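Local coordinates for protein ADP-ribosylating toxin CARDS (PDB 4TLV) that transfers ADP-ribose from NAD(+) to multiple target proteins in vitro, vacuolates mammalian cells and disrupts the integrity of respiratory epithelium, at residues H38-N43 / Q213-A218. Numbering follows the deposited sequence.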
loop_
_atom_site.group_PDB
_atom_site.type_symbol
_atom_site.label_atom_id
_atom_site.label_comp_id
_atom_site.label_asym_id
_atom_site.label_seq_id
_atom_site.Cartn_x
_atom_site.Cartn_y
_atom_site.Cartn_z
ATOM N N HIS A 38 -2.726 6.580 18.274
ATOM C CA HIS A 38 -2.788 5.175 17.881
ATOM C C HIS A 38 -1.889 4.888 16.674
ATOM O O HIS A 38 -1.175 3.876 16.636
ATOM C CB HIS A 38 -4.226 4.769 17.555
ATOM C CG HIS A 38 -4.329 3.397 16.984
ATOM N ND1 HIS A 38 -4.042 2.267 17.723
ATOM C CD2 HIS A 38 -4.615 2.973 15.730
ATOM C CE1 HIS A 38 -4.165 1.202 16.948
ATOM N NE2 HIS A 38 -4.520 1.602 15.736
ATOM N N ILE A 39 -1.934 5.775 15.686
ATOM C CA ILE A 39 -1.094 5.663 14.497
ATOM C C ILE A 39 0.384 5.810 14.869
ATOM O O ILE A 39 1.249 5.102 14.331
ATOM C CB ILE A 39 -1.451 6.752 13.451
ATOM C CG1 ILE A 39 -2.857 6.513 12.895
ATOM C CG2 ILE A 39 -0.438 6.762 12.326
ATOM C CD1 ILE A 39 -3.051 5.117 12.300
ATOM N N LEU A 40 0.672 6.719 15.800
ATOM C CA LEU A 40 2.063 7.035 16.143
ATOM C C LEU A 40 2.579 6.306 17.386
ATOM O O LEU A 40 3.721 6.511 17.808
ATOM C CB LEU A 40 2.226 8.551 16.324
ATOM C CG LEU A 40 1.853 9.416 15.123
ATOM C CD1 LEU A 40 1.889 10.895 15.507
ATOM C CD2 LEU A 40 2.830 9.125 13.983
ATOM N N SER A 41 1.730 5.468 17.981
ATOM C CA SER A 41 2.087 4.702 19.179
ATOM C C SER A 41 2.608 5.594 20.317
ATOM O O SER A 41 3.521 5.213 21.046
ATOM C CB SER A 41 3.108 3.597 18.873
ATOM O OG SER A 41 2.648 2.711 17.848
ATOM N N THR A 42 2.027 6.781 20.453
ATOM C CA THR A 42 2.408 7.713 21.514
ATOM C C THR A 42 2.090 7.144 22.893
ATOM O O THR A 42 0.959 6.725 23.141
ATOM C CB THR A 42 1.638 9.028 21.384
ATOM O OG1 THR A 42 1.765 9.512 20.049
ATOM C CG2 THR A 42 2.181 10.079 22.376
ATOM N N ASN A 43 3.076 7.158 23.794
ATOM C CA ASN A 43 2.886 6.621 25.149
ATOM C C ASN A 43 2.084 5.328 25.082
ATOM O O ASN A 43 1.030 5.202 25.717
ATOM C CB ASN A 43 2.144 7.622 26.046
ATOM C CG ASN A 43 2.886 8.939 26.207
ATOM O OD1 ASN A 43 4.212 8.884 26.185
ATOM N ND2 ASN A 43 2.267 9.999 26.352
ATOM N N GLN A 213 3.077 15.118 20.712
ATOM C CA GLN A 213 4.383 15.677 20.386
ATOM C C GLN A 213 5.394 14.605 20.015
ATOM O O GLN A 213 6.441 14.913 19.440
ATOM C CB GLN A 213 4.908 16.500 21.560
ATOM C CG GLN A 213 4.071 17.743 21.826
ATOM C CD GLN A 213 4.597 18.554 22.983
ATOM O OE1 GLN A 213 4.460 18.162 24.143
ATOM N NE2 GLN A 213 5.215 19.692 22.676
ATOM N N ALA A 214 5.090 13.353 20.348
ATOM C CA ALA A 214 6.060 12.270 20.176
ATOM C C ALA A 214 5.457 10.989 19.601
ATOM O O ALA A 214 4.237 10.774 19.654
ATOM C CB ALA A 214 6.754 11.972 21.489
ATOM N N ALA A 215 6.336 10.131 19.085
ATOM C CA ALA A 215 5.941 8.867 18.458
ATOM C C ALA A 215 6.881 7.746 18.869
ATOM O O ALA A 215 7.991 7.995 19.337
ATOM C CB ALA A 215 5.922 9.006 16.940
ATOM N N SER A 216 6.415 6.509 18.723
ATOM C CA SER A 216 7.248 5.335 18.916
ATOM C C SER A 216 7.100 4.470 17.661
ATOM O O SER A 216 6.026 4.410 17.064
ATOM C CB SER A 216 6.839 4.559 20.166
ATOM O OG SER A 216 7.085 5.320 21.342
ATOM N N VAL A 217 8.198 3.846 17.249
ATOM C CA VAL A 217 8.236 3.101 16.002
ATOM C C VAL A 217 9.003 1.828 16.251
ATOM O O VAL A 217 10.110 1.865 16.799
ATOM C CB VAL A 217 9.011 3.863 14.896
ATOM C CG1 VAL A 217 8.947 3.095 13.574
ATOM C CG2 VAL A 217 8.481 5.268 14.719
ATOM N N ALA A 218 8.425 0.701 15.856
ATOM C CA ALA A 218 9.175 -0.540 15.870
ATOM C C ALA A 218 9.935 -0.706 14.542
ATOM O O ALA A 218 9.352 -0.588 13.458
ATOM C CB ALA A 218 8.244 -1.720 16.120
HETATM O O HOH W 1 3.543 3.846 15.586
HETATM O O HOH W 2 5.874 7.814 22.265
#
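In the ADP-ribosyltransferase fold of this toxin, the C-terminal turn of helix 35-40 and the residues after it dock on strand 214-219, the middle strand of a three-stranded antiparallel sheet, bringing Ser41 beside Ser216 and Thr42 beside Ala215. The contact ties the mART domain to the 208-258 region, inferred to form the NAD(+)-binding pocket. Leu40 O accepts a nearly straight bond from Ser216 N (2.8 Å, N-H...O 167°). Beside it, Leu40 CB meets Ala215 CB at 3.8 Å; the small methyl lets the two backbones approach closely. Ser41 leaves the helix with positive phi, and its CB rests against Ser216 O. One water donates to both Ile39 O and Ser216 O and also bonds Ser41 OG, which Leu228 N engages too; the small hydroxyl suits this buried junction. Ser216 OG, hydrogen-bonded to Asn256 OD1 on the neighbouring strand, accepts from a second water, which in turn accepts a long bond from Asn43 N (3.3 Å). With OG1 beside the backbone N (chi1 -51°), the Thr42 hydroxyl donates to Ala214 O at 2.8 Å, nearly in line with the carbonyl (C=O...OG1 162°), while CG2, anti to that N, also lies against Ala214 O at 3.5 Å.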